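Local atomic coordinates of encapsidation protein (Bacillus phage phi29, PDB entry 5HD9), a protein that powers packaging of the viral genome into the capsid as the DNA packaging ATPase of the phage, this chain being its N-terminal ASCE domain. Residues Y4-M9 with S28-V33; V49-P54 with S124-N129; I93-W98 with V131-N136. All coordinates share one frame; numbering follows the deposited sequence.

Interaction 1. Residues Y4-M9 with S28-V33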
loop_
_atom_site.group_PDB
_atom_site.type_symbol
_atom_site.label_atom_id
_atom_site.label_comp_id
_atom_site.label_asym_id
_atom_site.label_seq_id
_atom_site.Cartn_x
_atom_site.Cartn_y
_atom_site.Cartn_z
ATOM N N TYR A 4 -14.136 6.846 -3.089
ATOM C CA TYR A 4 -13.409 5.699 -3.636
ATOM C C TYR A 4 -13.780 4.410 -2.910
ATOM O O TYR A 4 -13.613 4.299 -1.697
ATOM C CB TYR A 4 -11.894 5.907 -3.558
ATOM C CG TYR A 4 -11.115 4.684 -4.003
ATOM C CD1 TYR A 4 -11.031 4.342 -5.346
ATOM C CD2 TYR A 4 -10.489 3.858 -3.077
ATOM C CE1 TYR A 4 -10.332 3.219 -5.761
ATOM C CE2 TYR A 4 -9.784 2.736 -3.481
ATOM C CZ TYR A 4 -9.711 2.419 -4.823
ATOM O OH TYR A 4 -9.015 1.299 -5.225
ATOM N N ASN A 5 -14.282 3.443 -3.672
ATOM C CA ASN A 5 -14.660 2.136 -3.145
ATOM C C ASN A 5 -13.669 1.076 -3.619
ATOM O O ASN A 5 -13.665 0.725 -4.798
ATOM C CB ASN A 5 -16.078 1.768 -3.596
ATOM C CG ASN A 5 -16.585 0.489 -2.952
ATOM O OD1 ASN A 5 -15.854 -0.200 -2.238
ATOM N ND2 ASN A 5 -17.850 0.164 -3.207
ATOM N N PRO A 6 -12.825 0.558 -2.709
ATOM C CA PRO A 6 -11.804 -0.395 -3.156
ATOM C C PRO A 6 -12.336 -1.809 -3.387
ATOM O O PRO A 6 -11.549 -2.690 -3.738
ATOM C CB PRO A 6 -10.801 -0.386 -2.004
ATOM C CG PRO A 6 -11.635 -0.130 -0.802
ATOM C CD PRO A 6 -12.730 0.812 -1.258
ATOM N N GLN A 7 -13.636 -2.021 -3.196
ATOM C CA GLN A 7 -14.210 -3.363 -3.279
ATOM C C GLN A 7 -13.910 -4.046 -4.611
ATOM O O GLN A 7 -13.477 -5.197 -4.634
ATOM C CB GLN A 7 -15.724 -3.321 -3.061
ATOM C CG GLN A 7 -16.393 -4.695 -3.146
ATOM C CD GLN A 7 -17.903 -4.626 -3.036
ATOM O OE1 GLN A 7 -18.490 -5.116 -2.070
ATOM N NE2 GLN A 7 -18.543 -4.027 -4.034
ATOM N N LYS A 8 -14.144 -3.351 -5.720
ATOM C CA LYS A 8 -13.947 -3.972 -7.026
ATOM C C LYS A 8 -12.478 -4.301 -7.256
ATOM O O LYS A 8 -12.153 -5.387 -7.732
ATOM C CB LYS A 8 -14.462 -3.077 -8.155
ATOM C CG LYS A 8 -14.372 -3.750 -9.520
ATOM C CD LYS A 8 -15.397 -3.209 -10.503
ATOM C CE LYS A 8 -15.009 -3.524 -11.945
ATOM N NZ LYS A 8 -15.802 -2.730 -12.928
HETATM N N MSE A 9 -11.597 -3.365 -6.912
HETATM C CA MSE A 9 -10.158 -3.582 -7.034
HETATM C C MSE A 9 -9.724 -4.811 -6.240
HETATM O O MSE A 9 -8.992 -5.661 -6.746
HETATM C CB MSE A 9 -9.386 -2.346 -6.555
HETATM C CG MSE A 9 -7.868 -2.457 -6.680
HETATM SE SE MSE A 9 -6.999 -3.169 -5.074
HETATM C CE MSE A 9 -7.352 -1.685 -3.853
ATOM N N SER A 28 -5.791 6.683 -0.300
ATOM C CA SER A 28 -4.890 6.520 0.834
ATOM C C SER A 28 -5.676 6.247 2.108
ATOM O O SER A 28 -5.301 5.396 2.918
ATOM C CB SER A 28 -4.024 7.767 1.008
ATOM O OG SER A 28 -3.142 7.923 -0.090
ATOM N N TYR A 29 -6.764 6.985 2.279
ATOM C CA TYR A 29 -7.663 6.798 3.407
ATOM C C TYR A 29 -8.222 5.377 3.436
ATOM O O TYR A 29 -8.165 4.697 4.460
ATOM C CB TYR A 29 -8.806 7.809 3.331
ATOM C CG TYR A 29 -9.804 7.708 4.462
ATOM C CD1 TYR A 29 -10.864 6.816 4.404
ATOM C CD2 TYR A 29 -9.695 8.523 5.578
ATOM C CE1 TYR A 29 -11.779 6.726 5.433
ATOM C CE2 TYR A 29 -10.604 8.444 6.611
ATOM C CZ TYR A 29 -11.643 7.546 6.534
ATOM O OH TYR A 29 -12.549 7.472 7.566
ATOM N N ALA A 30 -8.768 4.945 2.305
ATOM C CA ALA A 30 -9.359 3.618 2.189
ATOM C C ALA A 30 -8.359 2.528 2.558
ATOM O O ALA A 30 -8.724 1.514 3.156
ATOM C CB ALA A 30 -9.878 3.396 0.776
HETATM N N MSE A 31 -7.096 2.742 2.202
HETATM C CA MSE A 31 -6.069 1.729 2.410
HETATM C C MSE A 31 -5.443 1.831 3.799
HETATM O O MSE A 31 -4.487 1.116 4.112
HETATM C CB MSE A 31 -4.993 1.835 1.327
HETATM C CG MSE A 31 -5.454 1.382 -0.060
HETATM SE SE MSE A 31 -6.221 -0.423 -0.067
HETATM C CE MSE A 31 -8.111 0.017 0.070
ATOM N N LYS A 32 -5.976 2.731 4.623
ATOM C CA LYS A 32 -5.722 2.692 6.058
ATOM C C LYS A 32 -6.852 1.880 6.708
ATOM O O LYS A 32 -6.610 0.999 7.533
ATOM C CB LYS A 32 -5.647 4.102 6.663
ATOM C CG LYS A 32 -4.409 4.930 6.287
ATOM C CD LYS A 32 -4.400 6.253 7.067
ATOM C CE LYS A 32 -3.195 7.155 6.767
ATOM N NZ LYS A 32 -2.185 6.586 5.833
ATOM N N VAL A 33 -8.086 2.176 6.311
ATOM C CA VAL A 33 -9.272 1.513 6.856
ATOM C C VAL A 33 -9.282 0.008 6.598
ATOM O O VAL A 33 -9.635 -0.773 7.483
ATOM C CB VAL A 33 -10.578 2.117 6.269
ATOM C CG1 VAL A 33 -11.808 1.294 6.680
ATOM C CG2 VAL A 33 -10.741 3.552 6.711
#

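Interaction 2. Residues V49-P54 with S124-N129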
loop_
_atom_site.group_PDB
_atom_site.type_symbol
_atom_site.label_atom_id
_atom_site.label_comp_id
_atom_site.label_asym_id
_atom_site.label_seq_id
_atom_site.Cartn_x
_atom_site.Cartn_y
_atom_site.Cartn_z
ATOM N N VAL A 49 4.496 0.910 3.489
ATOM C CA VAL A 49 5.798 1.164 2.890
ATOM C C VAL A 49 5.841 2.547 2.258
ATOM O O VAL A 49 4.910 2.963 1.565
ATOM C CB VAL A 49 6.142 0.105 1.820
ATOM C CG1 VAL A 49 7.508 0.380 1.194
ATOM C CG2 VAL A 49 6.109 -1.289 2.428
ATOM N N ARG A 50 6.928 3.257 2.531
ATOM C CA ARG A 50 7.283 4.464 1.803
ATOM C C ARG A 50 8.719 4.281 1.335
ATOM O O ARG A 50 9.466 3.506 1.926
ATOM C CB ARG A 50 7.127 5.709 2.679
ATOM C CG ARG A 50 5.704 5.931 3.194
ATOM C CD ARG A 50 4.734 6.236 2.060
ATOM N NE ARG A 50 5.065 7.496 1.395
ATOM C CZ ARG A 50 4.540 8.679 1.708
ATOM N NH1 ARG A 50 3.636 8.791 2.675
ATOM N NH2 ARG A 50 4.923 9.760 1.045
ATOM N N ARG A 51 9.103 4.970 0.267
ATOM C CA ARG A 51 10.413 4.752 -0.336
ATOM C C ARG A 51 11.548 5.188 0.583
ATOM O O ARG A 51 12.484 4.423 0.834
ATOM C CB ARG A 51 10.513 5.492 -1.668
ATOM C CG ARG A 51 11.878 5.393 -2.328
ATOM C CD ARG A 51 11.842 5.915 -3.753
ATOM N NE ARG A 51 11.066 5.030 -4.617
ATOM C CZ ARG A 51 9.794 5.215 -4.961
ATOM N NH1 ARG A 51 9.116 6.277 -4.540
ATOM N NH2 ARG A 51 9.194 4.328 -5.741
ATOM N N TYR A 52 11.457 6.417 1.083
ATOM C CA TYR A 52 12.525 7.002 1.885
ATOM C C TYR A 52 12.053 7.384 3.287
ATOM O O TYR A 52 10.870 7.630 3.516
ATOM C CB TYR A 52 13.103 8.226 1.172
ATOM C CG TYR A 52 13.784 7.899 -0.138
ATOM C CD1 TYR A 52 14.823 6.980 -0.191
ATOM C CD2 TYR A 52 13.401 8.523 -1.319
ATOM C CE1 TYR A 52 15.452 6.679 -1.384
ATOM C CE2 TYR A 52 14.024 8.228 -2.517
ATOM C CZ TYR A 52 15.050 7.306 -2.544
ATOM O OH TYR A 52 15.674 7.008 -3.734
ATOM N N LYS A 53 13.003 7.438 4.214
ATOM C CA LYS A 53 12.723 7.727 5.620
ATOM C C LYS A 53 11.966 9.036 5.886
ATOM O O LYS A 53 11.071 9.060 6.730
ATOM C CB LYS A 53 14.036 7.746 6.408
ATOM C CG LYS A 53 14.701 6.389 6.504
ATOM C CD LYS A 53 15.927 6.434 7.395
ATOM C CE LYS A 53 16.128 5.113 8.114
ATOM N NZ LYS A 53 17.373 5.085 8.938
ATOM N N PRO A 54 12.330 10.135 5.200
ATOM C CA PRO A 54 11.616 11.383 5.494
ATOM C C PRO A 54 10.120 11.318 5.204
ATOM O O PRO A 54 9.351 12.094 5.773
ATOM C CB PRO A 54 12.301 12.401 4.574
ATOM C CG PRO A 54 12.921 11.577 3.503
ATOM C CD PRO A 54 13.393 10.356 4.206
ATOM N N SER A 124 13.770 10.576 -11.513
ATOM C CA SER A 124 13.815 9.131 -11.357
ATOM C C SER A 124 14.845 8.748 -10.294
ATOM O O SER A 124 15.795 8.009 -10.560
ATOM C CB SER A 124 14.132 8.455 -12.694
ATOM O OG SER A 124 12.983 8.419 -13.526
ATOM N N ASN A 125 14.648 9.278 -9.091
ATOM C CA ASN A 125 15.468 8.936 -7.943
ATOM C C ASN A 125 14.849 7.732 -7.239
ATOM O O ASN A 125 14.457 7.797 -6.072
ATOM C CB ASN A 125 15.595 10.136 -6.998
ATOM C CG ASN A 125 16.409 9.825 -5.751
ATOM O OD1 ASN A 125 17.277 8.953 -5.761
ATOM N ND2 ASN A 125 16.122 10.539 -4.667
ATOM N N TYR A 126 14.728 6.638 -7.981
ATOM C CA TYR A 126 14.307 5.370 -7.408
ATOM C C TYR A 126 15.510 4.703 -6.763
ATOM O O TYR A 126 16.656 5.030 -7.077
ATOM C CB TYR A 126 13.703 4.450 -8.473
ATOM C CG TYR A 126 12.382 4.922 -9.033
ATOM C CD1 TYR A 126 11.187 4.603 -8.401
ATOM C CD2 TYR A 126 12.327 5.674 -10.198
ATOM C CE1 TYR A 126 9.975 5.025 -8.910
ATOM C CE2 TYR A 126 11.121 6.103 -10.714
ATOM C CZ TYR A 126 9.947 5.774 -10.066
ATOM O OH TYR A 126 8.738 6.197 -10.571
ATOM N N ILE A 127 15.249 3.767 -5.862
ATOM C CA ILE A 127 16.312 2.980 -5.255
ATOM C C ILE A 127 16.873 2.027 -6.317
ATOM O O ILE A 127 16.124 1.526 -7.152
ATOM C CB ILE A 127 15.790 2.203 -4.024
ATOM C CG1 ILE A 127 15.374 3.187 -2.926
ATOM C CG2 ILE A 127 16.843 1.248 -3.483
ATOM C CD1 ILE A 127 14.376 2.626 -1.937
ATOM N N PRO A 128 18.199 1.808 -6.322
ATOM C CA PRO A 128 18.730 0.824 -7.276
ATOM C C PRO A 128 18.151 -0.573 -7.053
ATOM O O PRO A 128 18.147 -1.057 -5.922
ATOM C CB PRO A 128 20.244 0.840 -7.015
ATOM C CG PRO A 128 20.461 1.706 -5.806
ATOM C CD PRO A 128 19.265 2.585 -5.670
ATOM N N ASN A 129 17.671 -1.202 -8.124
ATOM C CA ASN A 129 17.008 -2.499 -8.028
ATOM C C ASN A 129 15.893 -2.455 -6.992
ATOM O O ASN A 129 15.729 -3.378 -6.192
ATOM C CB ASN A 129 18.016 -3.594 -7.677
ATOM C CG ASN A 129 19.137 -3.701 -8.691
ATOM O OD1 ASN A 129 20.003 -2.830 -8.768
ATOM N ND2 ASN A 129 19.128 -4.774 -9.473
HETATM O O HOH W 1 18.083 7.821 -3.674
#

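Interaction 3. Residues I93-W98 with V131-N136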
loop_
_atom_site.group_PDB
_atom_site.type_symbol
_atom_site.label_atom_id
_atom_site.label_comp_id
_atom_site.label_asym_id
_atom_site.label_seq_id
_atom_site.Cartn_x
_atom_site.Cartn_y
_atom_site.Cartn_z
ATOM N N ILE A 93 7.648 0.821 7.091
ATOM C CA ILE A 93 8.982 0.457 6.616
ATOM C C ILE A 93 9.456 1.377 5.497
ATOM O O ILE A 93 8.780 1.508 4.478
ATOM C CB ILE A 93 9.008 -1.009 6.121
ATOM C CG1 ILE A 93 8.823 -1.948 7.316
ATOM C CG2 ILE A 93 10.317 -1.313 5.381
ATOM C CD1 ILE A 93 8.906 -3.422 6.995
ATOM N N PRO A 94 10.628 2.014 5.678
ATOM C CA PRO A 94 11.228 2.703 4.536
ATOM C C PRO A 94 11.897 1.682 3.628
ATOM O O PRO A 94 12.772 0.954 4.094
ATOM C CB PRO A 94 12.260 3.645 5.177
ATOM C CG PRO A 94 12.125 3.460 6.683
ATOM C CD PRO A 94 11.473 2.135 6.878
ATOM N N LEU A 95 11.485 1.612 2.366
ATOM C CA LEU A 95 12.012 0.603 1.454
ATOM C C LEU A 95 13.529 0.723 1.313
ATOM O O LEU A 95 14.215 -0.260 1.043
ATOM C CB LEU A 95 11.338 0.721 0.084
ATOM C CG LEU A 95 11.585 -0.408 -0.922
ATOM C CD1 LEU A 95 11.231 -1.773 -0.348
ATOM C CD2 LEU A 95 10.786 -0.150 -2.188
ATOM N N SER A 96 14.047 1.930 1.521
ATOM C CA SER A 96 15.481 2.185 1.414
ATOM C C SER A 96 16.309 1.381 2.423
ATOM O O SER A 96 17.478 1.090 2.172
ATOM C CB SER A 96 15.766 3.678 1.597
ATOM O OG SER A 96 15.323 4.135 2.865
ATOM N N VAL A 97 15.707 1.032 3.559
ATOM C CA VAL A 97 16.418 0.301 4.613
ATOM C C VAL A 97 15.759 -1.037 4.941
ATOM O O VAL A 97 15.837 -1.511 6.076
ATOM C CB VAL A 97 16.512 1.134 5.912
ATOM C CG1 VAL A 97 17.325 2.402 5.671
ATOM C CG2 VAL A 97 15.110 1.444 6.460
ATOM N N TRP A 98 15.119 -1.646 3.948
ATOM C CA TRP A 98 14.425 -2.916 4.157
ATOM C C TRP A 98 15.379 -4.018 4.617
ATOM O O TRP A 98 14.999 -4.874 5.417
ATOM C CB TRP A 98 13.702 -3.356 2.878
ATOM C CG TRP A 98 13.303 -4.806 2.898
ATOM C CD1 TRP A 98 13.659 -5.768 1.997
ATOM C CD2 TRP A 98 12.493 -5.459 3.883
ATOM N NE1 TRP A 98 13.112 -6.978 2.356
ATOM C CE2 TRP A 98 12.394 -6.815 3.512
ATOM C CE3 TRP A 98 11.841 -5.030 5.042
ATOM C CZ2 TRP A 98 11.667 -7.742 4.256
ATOM C CZ3 TRP A 98 11.119 -5.951 5.779
ATOM C CH2 TRP A 98 11.037 -7.290 5.383
ATOM N N VAL A 131 12.656 -2.608 -7.433
ATOM C CA VAL A 131 11.572 -3.557 -7.662
ATOM C C VAL A 131 11.916 -4.894 -7.013
ATOM O O VAL A 131 11.057 -5.536 -6.412
ATOM C CB VAL A 131 11.292 -3.756 -9.163
ATOM C CG1 VAL A 131 10.155 -4.749 -9.374
ATOM C CG2 VAL A 131 10.952 -2.424 -9.816
ATOM N N SER A 132 13.178 -5.297 -7.122
ATOM C CA SER A 132 13.653 -6.504 -6.455
ATOM C C SER A 132 13.533 -6.372 -4.937
ATOM O O SER A 132 13.219 -7.344 -4.245
ATOM C CB SER A 132 15.105 -6.797 -6.843
ATOM O OG SER A 132 15.206 -7.096 -8.224
ATOM N N ALA A 133 13.772 -5.170 -4.420
ATOM C CA ALA A 133 13.670 -4.930 -2.982
ATOM C C ALA A 133 12.236 -5.117 -2.485
ATOM O O ALA A 133 12.011 -5.773 -1.465
ATOM C CB ALA A 133 14.172 -3.531 -2.634
ATOM N N LEU A 134 11.266 -4.538 -3.193
ATOM C CA LEU A 134 9.864 -4.705 -2.819
ATOM C C LEU A 134 9.482 -6.166 -2.945
ATOM O O LEU A 134 8.794 -6.719 -2.091
ATOM C CB LEU A 134 8.937 -3.857 -3.693
ATOM C CG LEU A 134 7.454 -3.945 -3.306
ATOM C CD1 LEU A 134 7.226 -3.339 -1.932
ATOM C CD2 LEU A 134 6.564 -3.272 -4.336
ATOM N N LEU A 135 9.935 -6.782 -4.027
ATOM C CA LEU A 135 9.684 -8.189 -4.258
ATOM C C LEU A 135 10.229 -9.031 -3.102
ATOM O O LEU A 135 9.545 -9.922 -2.606
ATOM C CB LEU A 135 10.303 -8.613 -5.587
ATOM C CG LEU A 135 9.484 -8.313 -6.847
ATOM C CD1 LEU A 135 10.255 -8.716 -8.096
ATOM C CD2 LEU A 135 8.122 -9.004 -6.828
ATOM N N ASN A 136 11.447 -8.732 -2.658
ATOM C CA ASN A 136 12.029 -9.442 -1.523
ATOM C C ASN A 136 11.197 -9.243 -0.258
ATOM O O ASN A 136 10.967 -10.186 0.500
ATOM C CB ASN A 136 13.467 -8.984 -1.276
ATOM C CG ASN A 136 14.115 -9.704 -0.106
ATOM O OD1 ASN A 136 14.166 -9.181 1.006
ATOM N ND2 ASN A 136 14.609 -10.913 -0.350
#

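Interaction 1. Residues Y4-M9 with S28-V33
Met31 leaves helix 26-42 with CG anti to its own carbonyl carbon (chi1 -71°) and bends again at chi2 and chi3, which swings the selenium and the terminal methyl across to the segment 4-9. Tyr4 takes the other course: its ring stands anti to the backbone N (chi1 175°) and presents an edge to the same helix. The methyl of Met31 slides alongside the ring of Pro6, with CE 3.4 Å from Pro6 CB and 3.6 Å from Pro6 CG, the first of these tighter than an ordinary van der Waals contact. Met9, also bent, reaches tip to tip toward its fellow selenomethionine, its CE 4.1 Å from Met31 SE. Ala30 CB faces both tyrosine and proline: it lies in the plane of the Tyr4 ring at its edge, 3.9 Å from Tyr4 CD2, and 4.2 Å from Pro6 CG. No hydrogen bond crosses; the tyrosine hydroxyl is satisfied by Glu186. Asn5 holds the turn before helix 7-11 by accepting from Gln7 N through OD1, the donor lying above the carbonyl plane. Met9 and Met31 both also pack on Ile151 of strand 149-153. Ser28 OG, on helix 26-42, is hydrogen-bonded to Asp115 of strand 109-115. The small apolar patch thus lays the N-terminal segment and its short helix against the helix of a probable Walker A P-loop, the strand-loop-helix element of ASCE ATPases.

Interaction 2. Residues V49-P54 with S124-N129
The ring of Tyr52 points its hydroxyl at the backbone of Asn125, while the neighbouring Arg51 extends toward Tyr126 and turns its guanidinium almost perpendicular to that ring, the planes 89° apart. Arg51 CG stands opposite the backbone N (chi1 176°) and the chain bends at chi3, bringing NH2 to the ring's edge, 3.3 Å from Tyr126 CD1, so no cation-pi stack is formed. CG of the same arginine lies over the centre of the Tyr52 ring, 3.5 Å above its plane, covering one face. At the ring's edge, Tyr52 OH donates to Asn125 O over 2.8 Å, approaching from above the carbonyl plane. The Asn125 amide lies only 25° from the ring plane, and a water, at unusually short distances, bridges Tyr52 OH and Asn125 OD1. Ile127 slides past both side chains: its CD1 is 3.7 Å from Arg51 CG and its CG1 3.8 Å from Tyr52 CE1. The polar end of Arg51 is held beyond the contact by Phe117 O and a salt bridge to Glu130, and the hydroxyl of Tyr126 bonds to Arg119 N. The chemistry is therefore mixed: aliphatic packing of Arg51 and Ile127 against a phenol tied directly to the inverse gamma turn centred on Asn125, beside an arginine whose charge is probably balanced largely by Glu130.

Interaction 3. Residues I93-W98 with V131-N136
One polar bond joins Trp98 to Asn136 of helix 130-141. The indole NE1 donates to Asn136 OD1 over 2.8 Å with an N-H...O angle of 155°; the oxygen lies close to the ring plane, and the nitrogen lies in the carbonyl plane on a lone pair. The two side chains cross at about a right angle, with 59° between ring and amide planes. Both leave the backbone with CG anti to N (chi1 164° for Trp98), a choice that carries the pyrrole edge of the indole out to the amide. Asn136 OD1 has a second donor in Lys102 NZ, so two N-H groups probably fix the rotation of this amide. A separate van der Waals contact brings Trp98 CD1 to 3.8 Å from Ala133 O, so the indole meets the helix through a backbone oxygen as well as through the asparagine.

Apolar packing is carried by Leu95. It points its CB toward helix 130-141, and CD1 settles near the backbone between Ala133 and Leu134, 4.0 Å from Leu134 N and 4.1 Å from Ala133 CB. Its second methyl, CD2, approaches Leu134 CB more loosely, at 4.4 Å.

Within 93-98 the chain leaves strand 87-94 through a short 3-10 turn, which places Leu95 and Trp98 against the same helix. Leu95 also packs on Val49 of the neighbouring strand 45-50, and both it and Leu134 touch Tyr163 of helix 162-167. Farther along helix 130-141, Leu137 and Thr140 continue the packing around Trp98, seating that helix against the end of strand 87-94.

Overall arrangement
Interactions 2 and 3 form one continuous region, their centres 8 Å apart: neighbouring strands 45-50 and 87-94 run into the segments 49-54 and 93-98, where Arg50 O lies 2.8 Å from Leu95 N and Arg51 O 3.0 Å from Ser96 N, probable hydrogen bonds. The loop 124-129 leads directly into helix 130-141, so interaction 2 touches the loop just before the helix that interaction 3 packs. Interaction 1 lies across the chain's centre, about 23 Å from either centre, its nearest atoms about 7 Å from interaction 2. Helix 26-42, which follows the probable P-loop, precedes strand 45-50 in the chain and so connects interactions 1 and 2.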